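Concanavalin A-like lectin protein kinase family protein (Theobroma cacao, PDB 6CTH) probably transfers phosphate from ATP to protein substrates as a plant receptor-like kinase, and here holds an oxindole inhibitor in its kinase domain. Local coordinates at residues L127-E132 / A155-F160; W232-Y237 / A270-N275; N21-G26 / Y42-K47. All coordinates share one frame; numbering follows the deposited sequence.

Contact 1 of 3, residues L127-E132 / A155-F160. With MG (magnesium ion), chain C.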
loop_
_atom_site.group_PDB
_atom_site.type_symbol
_atom_site.label_atom_id
_atom_site.label_comp_id
_atom_site.label_asym_id
_atom_site.label_seq_id
_atom_site.Cartn_x
_atom_site.Cartn_y
_atom_site.Cartn_z
ATOM N N LEU A 127 -11.826 3.225 1.351
ATOM C CA LEU A 127 -13.235 3.547 1.654
ATOM C C LEU A 127 -13.989 2.255 1.940
ATOM O O LEU A 127 -14.764 2.160 2.885
ATOM C CB LEU A 127 -13.884 4.290 0.509
ATOM C CG LEU A 127 -15.339 4.683 0.695
ATOM C CD1 LEU A 127 -15.517 5.628 1.852
ATOM C CD2 LEU A 127 -15.911 5.308 -0.590
ATOM N N TYR A 128 -13.749 1.277 1.097
ATOM C CA TYR A 128 -14.384 -0.048 1.271
ATOM C C TYR A 128 -13.989 -0.674 2.610
ATOM O O TYR A 128 -14.825 -1.161 3.398
ATOM C CB TYR A 128 -14.068 -0.925 0.099
ATOM C CG TYR A 128 -14.540 -2.379 0.242
ATOM C CD1 TYR A 128 -15.843 -2.710 -0.020
ATOM C CD2 TYR A 128 -13.671 -3.412 0.601
ATOM C CE1 TYR A 128 -16.299 -4.027 0.101
ATOM C CE2 TYR A 128 -14.103 -4.721 0.716
ATOM C CZ TYR A 128 -15.418 -5.037 0.443
ATOM O OH TYR A 128 -15.801 -6.343 0.581
ATOM N N LEU A 129 -12.685 -0.636 2.923
ATOM C CA LEU A 129 -12.230 -1.149 4.178
ATOM C C LEU A 129 -12.830 -0.445 5.379
ATOM O O LEU A 129 -13.286 -1.100 6.327
ATOM C CB LEU A 129 -10.664 -1.118 4.266
ATOM C CG LEU A 129 -9.872 -2.017 3.314
ATOM C CD1 LEU A 129 -8.381 -1.795 3.503
ATOM C CD2 LEU A 129 -10.249 -3.480 3.474
ATOM N N HIS A 130 -12.829 0.868 5.370
ATOM C CA HIS A 130 -13.221 1.630 6.558
ATOM C C HIS A 130 -14.722 1.689 6.758
ATOM O O HIS A 130 -15.160 1.760 7.914
ATOM C CB HIS A 130 -12.670 3.055 6.525
ATOM C CG HIS A 130 -11.188 3.122 6.768
ATOM N ND1 HIS A 130 -10.468 4.313 6.690
ATOM C CD2 HIS A 130 -10.300 2.142 7.037
ATOM C CE1 HIS A 130 -9.197 4.047 6.948
ATOM N NE2 HIS A 130 -9.054 2.746 7.160
ATOM N N GLU A 131 -15.485 1.660 5.670
ATOM C CA GLU A 131 -16.899 2.065 5.766
ATOM C C GLU A 131 -17.909 1.113 5.150
ATOM O O GLU A 131 -19.094 1.337 5.417
ATOM C CB GLU A 131 -17.081 3.405 5.078
ATOM C CG GLU A 131 -16.263 4.554 5.665
ATOM C CD GLU A 131 -16.506 4.797 7.156
ATOM O OE1 GLU A 131 -17.633 4.467 7.655
ATOM O OE2 GLU A 131 -15.562 5.307 7.861
ATOM N N GLU A 132 -17.497 0.187 4.299
ATOM C CA GLU A 132 -18.483 -0.576 3.496
ATOM C C GLU A 132 -18.746 -1.986 3.933
ATOM O O GLU A 132 -19.737 -2.580 3.445
ATOM C CB GLU A 132 -18.077 -0.578 2.036
ATOM C CG GLU A 132 -18.044 0.808 1.408
ATOM C CD GLU A 132 -17.674 0.780 -0.047
ATOM O OE1 GLU A 132 -18.086 -0.135 -0.767
ATOM O OE2 GLU A 132 -17.071 1.747 -0.508
ATOM N N ALA A 155 -4.794 -0.579 -9.646
ATOM C CA ALA A 155 -4.139 -0.913 -8.363
ATOM C C ALA A 155 -4.992 -1.774 -7.444
ATOM O O ALA A 155 -6.231 -1.571 -7.388
ATOM C CB ALA A 155 -3.747 0.349 -7.666
ATOM N N LYS A 156 -4.385 -2.760 -6.780
ATOM C CA LYS A 156 -5.027 -3.588 -5.773
ATOM C C LYS A 156 -4.203 -3.603 -4.503
ATOM O O LYS A 156 -3.041 -3.979 -4.539
ATOM C CB LYS A 156 -5.229 -5.020 -6.268
ATOM C CG LYS A 156 -6.337 -5.175 -7.311
ATOM C CD LYS A 156 -6.505 -6.602 -7.834
ATOM C CE LYS A 156 -7.774 -6.754 -8.666
ATOM N NZ LYS A 156 -8.948 -7.159 -7.823
ATOM N N LEU A 157 -4.801 -3.219 -3.384
ATOM C CA LEU A 157 -4.141 -3.211 -2.106
ATOM C C LEU A 157 -4.208 -4.599 -1.515
ATOM O O LEU A 157 -5.222 -5.291 -1.575
ATOM C CB LEU A 157 -4.788 -2.176 -1.206
ATOM C CG LEU A 157 -4.337 -2.136 0.230
ATOM C CD1 LEU A 157 -2.896 -1.640 0.309
ATOM C CD2 LEU A 157 -5.223 -1.211 1.042
ATOM N N GLY A 158 -3.081 -5.069 -0.999
ATOM C CA GLY A 158 -3.020 -6.327 -0.302
ATOM C C GLY A 158 -2.251 -6.239 0.989
ATOM O O GLY A 158 -1.978 -5.148 1.485
ATOM N N ASP A 159 -1.824 -7.418 1.443
ATOM C CA ASP A 159 -1.165 -7.652 2.738
ATOM C C ASP A 159 -2.009 -7.275 3.934
ATOM O O ASP A 159 -1.882 -6.159 4.480
ATOM C CB ASP A 159 0.178 -6.850 2.845
ATOM C CG ASP A 159 0.940 -7.127 4.147
ATOM O OD1 ASP A 159 0.725 -8.174 4.779
ATOM O OD2 ASP A 159 1.726 -6.218 4.519
ATOM N N PHE A 160 -2.781 -8.235 4.405
ATOM C CA PHE A 160 -3.641 -8.091 5.576
ATOM C C PHE A 160 -3.077 -8.754 6.831
ATOM O O PHE A 160 -3.804 -9.015 7.781
ATOM C CB PHE A 160 -5.049 -8.589 5.228
ATOM C CG PHE A 160 -5.599 -7.834 4.061
ATOM C CD1 PHE A 160 -6.187 -6.638 4.232
ATOM C CD2 PHE A 160 -5.479 -8.378 2.772
ATOM C CE1 PHE A 160 -6.652 -5.884 3.151
ATOM C CE2 PHE A 160 -5.976 -7.652 1.682
ATOM C CZ PHE A 160 -6.483 -6.397 1.874
HETATM MG MG MG C . 2.937 -5.985 6.262
HETATM O O HOH W 1 2.859 -8.167 6.577
HETATM O O HOH W 2 4.443 -6.037 4.913
HETATM O O HOH W 3 4.217 -5.937 7.905
HETATM O O HOH W 4 1.217 -6.068 7.475
#

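Contact 2 of 3, residues W232-Y237 / A270-N275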
loop_
_atom_site.group_PDB
_atom_site.type_symbol
_atom_site.label_atom_id
_atom_site.label_comp_id
_atom_site.label_asym_id
_atom_site.label_seq_id
_atom_site.Cartn_x
_atom_site.Cartn_y
_atom_site.Cartn_z
ATOM N N TRP A 232 9.794 17.748 3.721
ATOM C CA TRP A 232 10.226 18.448 2.515
ATOM C C TRP A 232 9.056 18.850 1.648
ATOM O O TRP A 232 9.028 19.939 1.126
ATOM C CB TRP A 232 11.205 17.579 1.720
ATOM C CG TRP A 232 11.612 18.124 0.414
ATOM C CD1 TRP A 232 12.605 19.045 0.178
ATOM C CD2 TRP A 232 11.089 17.764 -0.869
ATOM N NE1 TRP A 232 12.722 19.278 -1.183
ATOM C CE2 TRP A 232 11.810 18.502 -1.843
ATOM C CE3 TRP A 232 10.098 16.885 -1.296
ATOM C CZ2 TRP A 232 11.556 18.385 -3.217
ATOM C CZ3 TRP A 232 9.838 16.774 -2.675
ATOM C CH2 TRP A 232 10.572 17.528 -3.613
ATOM N N VAL A 233 8.041 17.969 1.507
ATOM C CA VAL A 233 6.834 18.356 0.770
ATOM C C VAL A 233 6.121 19.507 1.474
ATOM O O VAL A 233 5.696 20.489 0.821
ATOM C CB VAL A 233 5.876 17.149 0.493
ATOM C CG1 VAL A 233 4.625 17.615 -0.233
ATOM C CG2 VAL A 233 6.576 16.108 -0.358
ATOM N N TRP A 234 6.026 19.451 2.803
ATOM C CA TRP A 234 5.312 20.495 3.523
ATOM C C TRP A 234 6.067 21.851 3.363
ATOM O O TRP A 234 5.441 22.883 3.086
ATOM C CB TRP A 234 5.087 20.113 5.001
ATOM C CG TRP A 234 3.834 20.662 5.508
ATOM C CD1 TRP A 234 3.438 21.985 5.460
ATOM C CD2 TRP A 234 2.775 19.961 6.165
ATOM N NE1 TRP A 234 2.176 22.117 5.995
ATOM C CE2 TRP A 234 1.746 20.900 6.433
ATOM C CE3 TRP A 234 2.578 18.643 6.539
ATOM C CZ2 TRP A 234 0.536 20.552 7.086
ATOM C CZ3 TRP A 234 1.332 18.288 7.156
ATOM C CH2 TRP A 234 0.355 19.243 7.424
ATOM N N GLU A 235 7.387 21.813 3.468
ATOM C CA GLU A 235 8.186 23.014 3.301
ATOM C C GLU A 235 8.013 23.539 1.882
ATOM O O GLU A 235 7.876 24.730 1.678
ATOM C CB GLU A 235 9.657 22.729 3.601
ATOM C CG GLU A 235 10.540 23.959 3.710
ATOM C CD GLU A 235 12.018 23.615 3.668
ATOM O OE1 GLU A 235 12.541 23.345 2.570
ATOM O OE2 GLU A 235 12.652 23.614 4.736
ATOM N N SER A 236 7.997 22.653 0.899
ATOM C CA SER A 236 7.828 23.087 -0.481
ATOM C C SER A 236 6.478 23.751 -0.703
ATOM O O SER A 236 6.380 24.740 -1.412
ATOM C CB SER A 236 7.998 21.930 -1.454
ATOM O OG SER A 236 9.325 21.462 -1.460
ATOM N N TYR A 237 5.435 23.188 -0.106
ATOM C CA TYR A 237 4.094 23.747 -0.225
ATOM C C TYR A 237 4.000 25.137 0.396
ATOM O O TYR A 237 3.394 26.028 -0.168
ATOM C CB TYR A 237 3.052 22.813 0.396
ATOM C CG TYR A 237 1.755 23.487 0.762
ATOM C CD1 TYR A 237 0.817 23.800 -0.200
ATOM C CD2 TYR A 237 1.472 23.803 2.073
ATOM C CE1 TYR A 237 -0.365 24.420 0.140
ATOM C CE2 TYR A 237 0.293 24.417 2.422
ATOM C CZ TYR A 237 -0.622 24.724 1.452
ATOM O OH TYR A 237 -1.796 25.342 1.811
ATOM N N ALA A 270 -1.457 13.359 5.924
ATOM C CA ALA A 270 -0.275 13.169 6.739
ATOM C C ALA A 270 -0.118 14.177 7.862
ATOM O O ALA A 270 0.993 14.349 8.406
ATOM C CB ALA A 270 0.964 13.124 5.847
ATOM N N HIS A 271 -1.204 14.809 8.279
ATOM C CA HIS A 271 -1.116 15.788 9.350
ATOM C C HIS A 271 -0.619 15.140 10.634
ATOM O O HIS A 271 -1.117 14.090 11.014
ATOM C CB HIS A 271 -2.514 16.342 9.615
ATOM C CG HIS A 271 -2.565 17.830 9.740
ATOM N ND1 HIS A 271 -1.958 18.511 10.771
ATOM C CD2 HIS A 271 -3.158 18.766 8.965
ATOM C CE1 HIS A 271 -2.170 19.806 10.622
ATOM N NE2 HIS A 271 -2.895 19.986 9.533
ATOM N N PRO A 272 0.342 15.763 11.322
ATOM C CA PRO A 272 0.795 15.187 12.580
ATOM C C PRO A 272 -0.308 14.963 13.602
ATOM O O PRO A 272 -0.281 13.956 14.316
ATOM C CB PRO A 272 1.836 16.219 13.101
ATOM C CG PRO A 272 2.334 16.837 11.844
ATOM C CD PRO A 272 1.150 16.941 10.937
ATOM N N SER A 273 -1.308 15.830 13.614
ATOM C CA SER A 273 -2.423 15.731 14.566
ATOM C C SER A 273 -3.538 14.897 13.955
ATOM O O SER A 273 -4.113 15.279 12.940
ATOM C CB SER A 273 -3.006 17.082 14.915
ATOM O OG SER A 273 -1.947 17.883 15.225
ATOM N N HIS A 274 -3.791 13.737 14.535
ATOM C CA HIS A 274 -4.777 12.838 13.957
ATOM C C HIS A 274 -6.166 13.454 13.825
ATOM O O HIS A 274 -6.876 13.137 12.900
ATOM C CB HIS A 274 -4.850 11.508 14.717
ATOM C CG HIS A 274 -5.374 11.637 16.103
ATOM N ND1 HIS A 274 -6.721 11.563 16.388
ATOM C CD2 HIS A 274 -4.738 11.833 17.280
ATOM C CE1 HIS A 274 -6.901 11.797 17.679
ATOM N NE2 HIS A 274 -5.712 11.934 18.248
ATOM N N ASN A 275 -6.531 14.357 14.729
ATOM C CA ASN A 275 -7.878 14.961 14.649
ATOM C C ASN A 275 -8.077 15.915 13.462
ATOM O O ASN A 275 -9.208 16.273 13.158
ATOM C CB ASN A 275 -8.246 15.643 15.978
ATOM C CG ASN A 275 -7.512 16.933 16.197
ATOM O OD1 ASN A 275 -6.311 16.978 16.104
ATOM N ND2 ASN A 275 -8.244 17.994 16.488
#

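Contact 3 of 3, residues N21-G26 / Y42-K47. With FE7 (N-{(3Z)-2-oxo-3-[phenyl({4-[(piperidin-1-yl)methyl]phenyl}amino)methylidene]-2,3-dihydro-1H-indol-5-yl}ethanesulfonamide), chain B.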
loop_
_atom_site.group_PDB
_atom_site.type_symbol
_atom_site.label_atom_id
_atom_site.label_comp_id
_atom_site.label_asym_id
_atom_site.label_seq_id
_atom_site.Cartn_x
_atom_site.Cartn_y
_atom_site.Cartn_z
ATOM N N ASN A 21 12.245 -19.384 -9.081
ATOM C CA ASN A 21 10.816 -18.994 -9.118
ATOM C C ASN A 21 10.425 -17.939 -8.073
ATOM O O ASN A 21 9.259 -17.569 -7.998
ATOM C CB ASN A 21 9.931 -20.228 -8.965
ATOM C CG ASN A 21 10.102 -21.195 -10.116
ATOM O OD1 ASN A 21 10.366 -20.792 -11.262
ATOM N ND2 ASN A 21 9.911 -22.477 -9.831
ATOM N N LYS A 22 11.373 -17.413 -7.301
ATOM C CA LYS A 22 11.069 -16.382 -6.321
ATOM C C LYS A 22 10.726 -15.072 -7.036
ATOM O O LYS A 22 11.471 -14.614 -7.913
ATOM C CB LYS A 22 12.252 -16.151 -5.376
ATOM N N LEU A 23 9.566 -14.489 -6.689
ATOM C CA LEU A 23 9.133 -13.230 -7.241
ATOM C C LEU A 23 9.560 -12.077 -6.361
ATOM O O LEU A 23 9.817 -10.986 -6.852
ATOM C CB LEU A 23 7.595 -13.219 -7.410
ATOM C CG LEU A 23 7.069 -14.179 -8.481
ATOM C CD1 LEU A 23 5.543 -14.331 -8.381
ATOM C CD2 LEU A 23 7.493 -13.721 -9.876
ATOM N N GLY A 24 9.636 -12.323 -5.058
ATOM C CA GLY A 24 10.029 -11.268 -4.106
ATOM C C GLY A 24 9.710 -11.686 -2.687
ATOM O O GLY A 24 9.286 -12.809 -2.419
ATOM N N GLU A 25 10.000 -10.782 -1.764
ATOM C CA GLU A 25 9.673 -10.966 -0.374
ATOM C C GLU A 25 8.359 -10.280 -0.124
ATOM O O GLU A 25 8.249 -9.077 -0.325
ATOM C CB GLU A 25 10.737 -10.315 0.528
ATOM C CG GLU A 25 12.110 -10.964 0.366
ATOM C CD GLU A 25 12.127 -12.452 0.570
ATOM O OE1 GLU A 25 11.310 -12.966 1.379
ATOM O OE2 GLU A 25 12.987 -13.126 -0.070
ATOM N N GLY A 26 7.414 -11.045 0.380
ATOM C CA GLY A 26 6.162 -10.527 0.935
ATOM C C GLY A 26 6.389 -10.070 2.365
ATOM O O GLY A 26 7.542 -10.094 2.890
ATOM N N TYR A 42 -0.349 -19.198 -14.529
ATOM C CA TYR A 42 0.548 -18.977 -13.399
ATOM C C TYR A 42 -0.225 -18.462 -12.187
ATOM O O TYR A 42 -1.269 -17.788 -12.313
ATOM C CB TYR A 42 1.651 -17.996 -13.795
ATOM C CG TYR A 42 2.532 -18.506 -14.918
ATOM C CD1 TYR A 42 3.648 -19.300 -14.664
ATOM C CD2 TYR A 42 2.238 -18.199 -16.248
ATOM C CE1 TYR A 42 4.445 -19.761 -15.695
ATOM C CE2 TYR A 42 3.023 -18.670 -17.288
ATOM C CZ TYR A 42 4.125 -19.445 -17.014
ATOM O OH TYR A 42 4.907 -19.916 -18.059
ATOM N N ILE A 43 0.264 -18.815 -11.006
ATOM C CA ILE A 43 -0.250 -18.291 -9.751
ATOM C C ILE A 43 0.921 -17.713 -8.940
ATOM O O ILE A 43 2.081 -17.924 -9.328
ATOM C CB ILE A 43 -0.970 -19.360 -8.917
ATOM C CG1 ILE A 43 -0.091 -20.578 -8.658
ATOM C CG2 ILE A 43 -2.292 -19.760 -9.599
ATOM C CD1 ILE A 43 -0.705 -21.650 -7.784
ATOM N N ALA A 44 0.619 -17.056 -7.825
ATOM C CA ALA A 44 1.651 -16.566 -6.901
ATOM C C ALA A 44 1.433 -17.248 -5.561
ATOM O O ALA A 44 0.325 -17.207 -5.011
ATOM C CB ALA A 44 1.566 -15.064 -6.759
ATOM N N VAL A 45 2.467 -17.905 -5.042
ATOM C CA VAL A 45 2.351 -18.694 -3.832
ATOM C C VAL A 45 3.255 -18.034 -2.800
ATOM O O VAL A 45 4.461 -17.941 -3.028
ATOM C CB VAL A 45 2.809 -20.131 -4.063
ATOM C CG1 VAL A 45 2.722 -20.968 -2.788
ATOM C CG2 VAL A 45 1.994 -20.772 -5.193
ATOM N N LYS A 46 2.671 -17.606 -1.689
ATOM C CA LYS A 46 3.421 -17.101 -0.547
ATOM C C LYS A 46 3.648 -18.207 0.473
ATOM O O LYS A 46 2.698 -18.786 1.009
ATOM C CB LYS A 46 2.673 -15.936 0.078
ATOM C CG LYS A 46 3.419 -15.311 1.252
ATOM C CD LYS A 46 2.820 -13.987 1.665
ATOM C CE LYS A 46 3.721 -13.276 2.668
ATOM N NZ LYS A 46 3.205 -11.913 2.878
ATOM N N LYS A 47 4.928 -18.507 0.720
ATOM C CA LYS A 47 5.349 -19.459 1.708
ATOM C C LYS A 47 5.673 -18.723 3.002
ATOM O O LYS A 47 6.612 -17.914 3.048
ATOM C CB LYS A 47 6.584 -20.187 1.200
ATOM C CG LYS A 47 7.056 -21.295 2.121
ATOM C CD LYS A 47 8.101 -22.116 1.397
ATOM C CE LYS A 47 8.509 -23.318 2.237
ATOM N NZ LYS A 47 9.350 -22.941 3.409
HETATM C C4 FE7 B . 2.160 -10.923 -5.326
HETATM C C14 FE7 B . 6.745 -8.878 -4.036
HETATM C C5 FE7 B . 0.896 -11.496 -5.556
HETATM C C6 FE7 B . -0.031 -11.646 -4.540
HETATM C C11 FE7 B . 5.067 -9.930 -5.987
HETATM C C7 FE7 B . 0.290 -11.192 -3.273
HETATM C C8 FE7 B . 1.919 -11.522 -7.575
HETATM C C9 FE7 B . 2.867 -10.930 -6.596
HETATM C C10 FE7 B . 4.113 -10.476 -6.970
HETATM C C12 FE7 B . 5.628 -10.752 -5.018
HETATM C C13 FE7 B . 6.459 -10.224 -4.048
HETATM N N1 FE7 B . 0.790 -11.829 -6.895
HETATM N N2 FE7 B . 4.414 -10.450 -8.275
HETATM C C3 FE7 B . 2.459 -10.454 -4.047
HETATM N N3 FE7 B . 9.781 -10.254 -11.825
HETATM O O2 FE7 B . 2.107 -11.713 -8.771
HETATM C C2 FE7 B . 1.507 -10.563 -3.032
HETATM N N FE7 B . 1.693 -9.971 -1.749
HETATM S S FE7 B . 2.931 -9.106 -1.164
HETATM O O FE7 B . 4.091 -9.355 -1.959
HETATM O O1 FE7 B . 2.979 -9.343 0.244
HETATM C C1 FE7 B . 2.288 -7.499 -1.494
HETATM C C FE7 B . 0.834 -7.500 -1.091
HETATM C C16 FE7 B . 5.369 -8.574 -5.971
HETATM C C15 FE7 B . 6.201 -8.055 -4.997
HETATM C C17 FE7 B . 5.577 -10.136 -9.013
HETATM C C22 FE7 B . 6.779 -9.811 -8.399
HETATM C C21 FE7 B . 7.879 -9.469 -9.164
HETATM C C20 FE7 B . 7.808 -9.440 -10.548
HETATM C C19 FE7 B . 6.603 -9.760 -11.151
HETATM C C18 FE7 B . 5.498 -10.109 -10.398
HETATM C C23 FE7 B . 9.016 -9.082 -11.379
HETATM C C28 FE7 B . 10.850 -9.866 -12.748
HETATM C C27 FE7 B . 11.580 -11.073 -13.288
HETATM C C26 FE7 B . 12.140 -11.919 -12.165
HETATM C C25 FE7 B . 11.072 -12.225 -11.134
HETATM C C24 FE7 B . 10.372 -10.963 -10.689
#

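Contact 1 of 3, residues L127-E132 / A155-F160
Leu-129 carries the apolar contact on the helix side. Its two methyl groups reach two different residues. CD1 meets CD2 of Leu-157 at 4.0 Å, methyl to methyl, and the two side chains run at a slant to each other. CD2 approaches the ring of Phe-160 obliquely, 4.3 Å from CE1. The branch points this way because CG of Leu-129 stands beside the backbone N and anti to the carbonyl carbon (chi1 -66°). On the strand side, CG of Leu-157 is anti to its own N (chi1 173°), which brings its CD2 to the Leu-129 methyl. All three residues are buried, but the area they share is small. Leu-157 also packs on His-139. Phe-160 continues onto Ile-65 and Ile-66 of helix 54-66.

Gly-158, Asp-159 and Phe-160 belong to the DFG region of the kinase fold. Residues 159 and 160 supply its Asp and Phe, and Gly-158 is the residue just before them. The Phe ring lies between helix 54-66 and helix 112-132, while Asp-159 faces the metal. This is the DFG-in arrangement. The chain of apolar contacts from helix 54-66 through Phe-160 is consistent with part of the regulatory spine.

Hydrogen bonds hold the backbone here from outside the two segments. Phe-160 N bonds to Glu-62 OE1, and Gly-158 O to His-139 NE2.

Metal binding is the third kind of interaction. Asp-159 OD2 coordinates magnesium at 2.1 Å. OD1 stays 3.4 Å from the magnesium, so the carboxylate binds through one oxygen. OD1 is within hydrogen-bonding distance of water 1 (2.8 Å), a magnesium ligand with other acceptors competing for its protons. Three more waters and Asp-141 OD2 complete the six-fold site.

Contact 2 of 3, residues W232-Y237 / A270-N275
His-271 offers one face of its ring to the edge of Trp-234. Atom CH2 of Trp-234 stands 3.8 Å above the imidazole plane, over its centre. All five imidazole atoms are therefore almost equally far from it, CD2 being nearest at 3.9 Å. The centroid of the indole six-membered ring lies 5.2 Å from that of the imidazole, and the planes meet at 83°. This is a T-shaped, edge-to-face pair with the tryptophan giving the edge. The same indole edge has the carbonyl oxygen of Ala-270 close to its plane, 4.1 Å from CZ3. Pro-272 adds an apolar touch at a slant, its CD 4.0 Å from CZ3 of Trp-234.

The polar end of the indole is also occupied. NE1 of Trp-234 is hydrogen-bonded to Pro-297 O, which should limit rotation of the ring. Chi1 of Trp-234 is -147°, well away from a staggered value, and this turn carries CH2 onto the histidine.

Elsewhere on the same helix, Trp-232 and Ser-236 are one turn apart, and Ser-236 OG lies over the centre of one face of the Trp-232 ring. It also hydrogen-bonds Trp-232 O at 3.0 Å, while Ser-236 N reaches that oxygen from the other face of its plane. Arg-214 makes a cation-pi contact with Trp-232.

The contact lies in the C-terminal lobe of the kinase. It joins helix 229-238, the αG position, to the loop between helices 256-269 and 280-287. Arg-277 holds that loop through His-271 O. Leu-267 of helix 256-269 packs on Trp-234, and Tyr-201 of helix 196-212 touches Ala-270.

Contact 3 of 3, residues N21-G26 / Y42-K47
The glycine-rich loop of the kinase, its P-loop, here covers the ATP pocket, which FE7 occupies. Leu-23 and Ala-44 meet in this pocket, with Leu-23 CD1 4.4 Å from Ala-44 CB. Strands 22-25 and 41-48 are not sheet neighbours. Strand 29-36 runs between them, and Leu-23 and Gly-24 form a classic beta bulge opposite its Val-31.

FE7 fills the pocket beside both strands. Ala-44 CB packs on the oxindole, 3.3 Å from N1. Leu-23 CB lies 3.6 Å from C22 of the anilino ring. With CG anti to the carbonyl carbon (chi1 -68°), the Leu-23 branch runs along the inhibitor and sets CD2 near the piperidine. Gly-24 passes close to the phenyl group, with CA 3.7 Å from C13 and no room for a side chain. Beyond the two segments, FE7 is hydrogen-bonded to Glu-92 O and Met-94 N of the hinge.

Lys-46 occupies the position of the conserved ATP-binding lysine. Its chain is extended, and Lys-46 makes a cation-pi contact with Phe-28. NZ ends 3.7 Å from Gly-26 C and equally far from sulfonamide oxygen O1 of FE7.

Contact 3 comes first along the chain. It closes a short N-lobe loop that contains strand 29-36. Contact 1 follows and closes the loop through strands 136-138 and 147-149, tying helix 112-132 to the DFG segment after strand 155-157. Contact 2 is last. Its loop takes in helix 256-269, and it ties helix 229-238 to the loop before helix 280-287. The three loops follow in series, and none nests in or crosses another. Contacts 1 and 3 come within about 5 Å at their nearest atoms without touching. FE7 bridges them, touching residues 158 and 159 as well as the N-lobe strands. Contact 2 lies in the C-lobe, its centre about 36 Å from that of contact 3.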